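Local structure of RmpD (Hexulose-6-phosphate synthase) (Streptococcus mutans, 3EXR) at residues 9-14 against 33-38; 58-63 against 82-87. The protein belongs to the orotidine 5'-phosphate decarboxylase/HUMPS family and folds as a TIM barrel, a closed ring of eight parallel strands surrounded by helices. One frame throughout, in Å; residues are numbered along the deposited sequence.

Contact 1: residues 9-14 against 33-38; sequences QVALDH and VIEAGT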
# COMPACT_ATOMS: atom_id res chain seq x y z
N GLN A 9 -16.57 12.98 0.17
CA GLN A 9 -15.82 12.02 -0.64
C GLN A 9 -16.42 10.64 -0.45
O GLN A 9 -16.77 10.27 0.66
CB GLN A 9 -14.36 12.05 -0.24
CG GLN A 9 -13.51 10.98 -0.83
CD GLN A 9 -12.01 11.26 -0.60
OE1 GLN A 9 -11.61 12.40 -0.56
NE2 GLN A 9 -11.22 10.21 -0.46
N VAL A 10 -16.51 9.88 -1.54
CA VAL A 10 -16.91 8.47 -1.45
C VAL A 10 -15.73 7.57 -1.80
O VAL A 10 -15.08 7.75 -2.83
CB VAL A 10 -18.13 8.11 -2.37
CG1 VAL A 10 -17.82 8.34 -3.85
CG2 VAL A 10 -18.56 6.69 -2.15
N ALA A 11 -15.43 6.66 -0.89
CA ALA A 11 -14.42 5.64 -1.09
C ALA A 11 -15.08 4.43 -1.72
O ALA A 11 -16.13 3.97 -1.26
CB ALA A 11 -13.81 5.24 0.27
N LEU A 12 -14.42 3.89 -2.74
CA LEU A 12 -14.81 2.63 -3.40
C LEU A 12 -13.78 1.55 -3.07
O LEU A 12 -12.69 1.51 -3.63
CB LEU A 12 -14.93 2.81 -4.90
CG LEU A 12 -15.63 4.08 -5.39
CD1 LEU A 12 -15.27 4.33 -6.84
CD2 LEU A 12 -17.14 3.96 -5.16
N ASP A 13 -14.12 0.69 -2.11
CA ASP A 13 -13.18 -0.30 -1.59
C ASP A 13 -13.55 -1.73 -2.00
O ASP A 13 -13.11 -2.69 -1.36
CB ASP A 13 -13.05 -0.20 -0.07
CG ASP A 13 -12.59 1.19 0.41
OD1 ASP A 13 -11.57 1.68 -0.12
OD2 ASP A 13 -13.22 1.82 1.31
N HIS A 14 -14.32 -1.84 -3.08
CA HIS A 14 -14.83 -3.10 -3.60
C HIS A 14 -13.70 -3.99 -4.10
O HIS A 14 -12.63 -3.52 -4.49
CB HIS A 14 -15.83 -2.83 -4.73
CG HIS A 14 -16.90 -1.86 -4.34
ND1 HIS A 14 -16.69 -0.50 -4.31
CD2 HIS A 14 -18.16 -2.06 -3.89
CE1 HIS A 14 -17.79 0.10 -3.89
NE2 HIS A 14 -18.69 -0.82 -3.62
N VAL A 33 -15.81 14.35 -4.29
CA VAL A 33 -14.58 13.58 -4.56
C VAL A 33 -14.91 12.07 -4.65
O VAL A 33 -15.67 11.55 -3.82
CB VAL A 33 -13.54 13.76 -3.42
CG1 VAL A 33 -12.22 13.14 -3.75
CG2 VAL A 33 -13.37 15.24 -3.01
N ILE A 34 -14.37 11.40 -5.66
CA ILE A 34 -14.54 9.94 -5.82
C ILE A 34 -13.17 9.28 -5.71
O ILE A 34 -12.22 9.67 -6.38
CB ILE A 34 -15.19 9.58 -7.18
CG1 ILE A 34 -16.54 10.27 -7.30
CG2 ILE A 34 -15.38 8.08 -7.30
CD1 ILE A 34 -17.09 10.29 -8.66
N GLU A 35 -13.10 8.24 -4.88
CA GLU A 35 -11.82 7.60 -4.54
C GLU A 35 -11.83 6.12 -4.93
O GLU A 35 -12.69 5.36 -4.51
CB GLU A 35 -11.53 7.72 -3.04
CG GLU A 35 -10.35 6.88 -2.56
CD GLU A 35 -10.02 7.11 -1.10
OE1 GLU A 35 -10.95 7.40 -0.30
OE2 GLU A 35 -8.82 7.03 -0.73
N ALA A 36 -10.86 5.74 -5.75
CA ALA A 36 -10.57 4.34 -6.03
C ALA A 36 -9.74 3.80 -4.88
O ALA A 36 -8.54 4.14 -4.76
CB ALA A 36 -9.79 4.22 -7.34
N GLY A 37 -10.35 2.99 -4.02
CA GLY A 37 -9.69 2.54 -2.82
C GLY A 37 -8.61 1.49 -3.06
O GLY A 37 -8.63 0.80 -4.08
N THR A 38 -7.69 1.33 -2.10
CA THR A 38 -6.54 0.44 -2.28
C THR A 38 -6.98 -1.00 -2.54
O THR A 38 -6.40 -1.68 -3.39
CB THR A 38 -5.64 0.43 -1.04
OG1 THR A 38 -5.48 1.76 -0.53
CG2 THR A 38 -4.28 -0.12 -1.38
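Glu-35 OE1 receives the amide nitrogen NE2 of Gln-9 at 2.8 Å, on the face of the sheet that Val-33 and Ala-11 share. The donor lies in the plane of its own amide but comes down from above the carboxylate, whose plane is turned 79° against it, and the bond is bent, 138° at the hydrogen. Both chains are extended, with Gln-9 CG anti to the backbone nitrogen (chi1 171°) and Glu-35 CG likewise, which sends the two polar ends off the sheet together. At the other end of the amide, Gln-9 OE1 lies 3.3 Å from Val-33 CG1. Asp-64 brings a second carboxylate close to OE2 of Glu-35. These side chains stand on the first two strands of the TIM barrel, joined through helix 17-27 as a parallel beta-alpha-beta unit, and point into its interior, where they touch Val-62 and Ile-194. The ladder passes from Val-10 N to Val-33 O, Glu-35 N to Val-10 O and Leu-12 N to Glu-35 O, and ends with Gly-37 N on Leu-12 O at 2.8 Å. On the face turned to helix 17-27, which covers Val-10 and Leu-12, Leu-12 CD1 packs on Ile-34 CG2 at 3.8 Å.

Contact 2: residues 58-63 against 82-87; sequences DKIIVA and GADWMT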
# COMPACT_ATOMS: atom_id res chain seq x y z
N ASP A 58 -15.24 16.36 -14.20
CA ASP A 58 -14.98 17.54 -13.38
C ASP A 58 -15.04 17.25 -11.88
O ASP A 58 -15.18 18.17 -11.07
CB ASP A 58 -15.95 18.66 -13.79
CG ASP A 58 -15.81 19.05 -15.28
OD1 ASP A 58 -14.68 19.22 -15.80
OD2 ASP A 58 -16.83 19.21 -15.98
N LYS A 59 -14.91 15.99 -11.50
CA LYS A 59 -14.90 15.62 -10.09
C LYS A 59 -13.47 15.43 -9.69
O LYS A 59 -12.62 15.12 -10.51
CB LYS A 59 -15.64 14.31 -9.85
CG LYS A 59 -16.52 14.33 -8.65
CD LYS A 59 -17.59 15.45 -8.78
CE LYS A 59 -18.96 14.91 -9.04
NZ LYS A 59 -19.99 15.86 -8.55
N ILE A 60 -13.19 15.62 -8.40
CA ILE A 60 -11.86 15.28 -7.90
C ILE A 60 -11.77 13.74 -7.81
O ILE A 60 -12.68 13.11 -7.29
CB ILE A 60 -11.59 15.92 -6.52
CG1 ILE A 60 -11.54 17.45 -6.66
CG2 ILE A 60 -10.28 15.40 -5.96
CD1 ILE A 60 -11.65 18.23 -5.33
N ILE A 61 -10.69 13.15 -8.33
CA ILE A 61 -10.51 11.69 -8.29
C ILE A 61 -9.24 11.35 -7.52
O ILE A 61 -8.18 11.92 -7.78
CB ILE A 61 -10.43 11.11 -9.72
CG1 ILE A 61 -11.75 11.31 -10.46
CG2 ILE A 61 -10.04 9.61 -9.71
CD1 ILE A 61 -11.75 10.88 -11.84
N VAL A 62 -9.36 10.42 -6.59
CA VAL A 62 -8.28 9.98 -5.72
C VAL A 62 -7.90 8.55 -6.12
O VAL A 62 -8.78 7.70 -6.27
CB VAL A 62 -8.72 9.96 -4.25
CG1 VAL A 62 -7.56 9.55 -3.34
CG2 VAL A 62 -9.27 11.32 -3.83
N ALA A 63 -6.61 8.36 -6.38
CA ALA A 63 -6.04 7.01 -6.53
C ALA A 63 -5.42 6.66 -5.17
O ALA A 63 -4.35 7.16 -4.80
CB ALA A 63 -4.99 6.98 -7.63
N GLY A 82 -5.61 9.92 -15.05
CA GLY A 82 -6.49 11.04 -14.69
C GLY A 82 -6.67 11.37 -13.20
O GLY A 82 -7.50 12.21 -12.87
N ALA A 83 -5.92 10.73 -12.30
CA ALA A 83 -6.03 11.07 -10.88
C ALA A 83 -5.65 12.51 -10.57
O ALA A 83 -4.70 13.07 -11.16
CB ALA A 83 -5.18 10.13 -10.01
N ASP A 84 -6.35 13.08 -9.59
CA ASP A 84 -5.95 14.36 -9.00
C ASP A 84 -5.08 14.20 -7.75
O ASP A 84 -4.02 14.83 -7.63
CB ASP A 84 -7.20 15.16 -8.65
CG ASP A 84 -8.01 15.55 -9.88
OD1 ASP A 84 -7.42 16.11 -10.86
OD2 ASP A 84 -9.23 15.33 -9.88
N TRP A 85 -5.53 13.35 -6.84
CA TRP A 85 -4.87 13.11 -5.57
C TRP A 85 -4.44 11.67 -5.52
O TRP A 85 -5.14 10.81 -6.01
CB TRP A 85 -5.78 13.37 -4.39
CG TRP A 85 -6.29 14.79 -4.33
CD1 TRP A 85 -5.79 15.86 -4.99
CD2 TRP A 85 -7.42 15.26 -3.57
NE1 TRP A 85 -6.53 16.99 -4.68
CE2 TRP A 85 -7.53 16.65 -3.82
CE3 TRP A 85 -8.35 14.65 -2.71
CZ2 TRP A 85 -8.53 17.43 -3.24
CZ3 TRP A 85 -9.35 15.43 -2.14
CH2 TRP A 85 -9.43 16.80 -2.41
N MET A 86 -3.27 11.43 -4.94
CA MET A 86 -2.82 10.07 -4.65
C MET A 86 -2.40 9.97 -3.19
O MET A 86 -1.76 10.90 -2.65
CB MET A 86 -1.65 9.66 -5.54
CG MET A 86 -1.34 8.18 -5.44
SD MET A 86 0.11 7.62 -6.34
CE MET A 86 1.47 8.14 -5.27
N THR A 87 -2.70 8.84 -2.55
CA THR A 87 -2.21 8.60 -1.20
C THR A 87 -0.82 7.96 -1.17
O THR A 87 -0.48 7.07 -1.96
CB THR A 87 -3.19 7.75 -0.36
OG1 THR A 87 -3.40 6.48 -0.98
CG2 THR A 87 -4.57 8.43 -0.23
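Strands 60-63 and 85-87 run parallel, their axes 4.6 Å apart at closest approach and 24° from alignment. Ile-61 O takes two donors, Asp-84 N at 2.8 Å and Trp-85 N at 3.2 Å; beyond them Ala-63 N binds Trp-85 O, and Thr-87 N reaches Ala-63 O at 3.3 Å. Asp-84 stands at the entry to its strand and returns a side-chain bond: OD2 accepts Ile-61 N at 3.0 Å on its anti side, 21° out of the carboxylate plane. Arg-53 and Lys-111 form salt bridges to the same oxygen, probably compensating its charge. The strands are the third and fourth of the TIM barrel, linked by helix 71-79 in a right-handed beta-alpha-beta crossover. Ile-60 CG2, anti to the backbone nitrogen, is thereby carried out over one face of the Trp-85 indole, a CH-pi contact 3.6 Å from the six-membered ring centroid and 5° off its normal, while Ile-60 CD1 reaches CZ2. Val-62 CG2 approaches the ring obliquely, 3.6 Å from CE3. Away from the face of Val-62 and Trp-85, Ala-63 CB meets Ala-83 CB, from the turn before the strand, at 4.0 Å, and Met-86 packs on helix 71-79.

Contacts 1 and 2 follow one another along the chain, their centres about 10 Å apart, and join four successive strands of the barrel. The seam between them is the pairing of strands 33-36 and 60-67: Ile-34 N lies 2.9 Å from Ile-60 O, and Ala-36 N 2.9 Å from Val-62 O, both probable hydrogen bonds. Val-33 CG1 packs against Val-62 CG2 at 3.5 Å, and Val-33 also touches Trp-85, extending the apolar layer. Towards the C-terminal ends of the strands, where TIM-barrel enzymes carry their active sites and this one probably does too, Asp-64 and Lys-66 each bond Thr-38 OG1 of contact 1 and Thr-87 OG1 of contact 2.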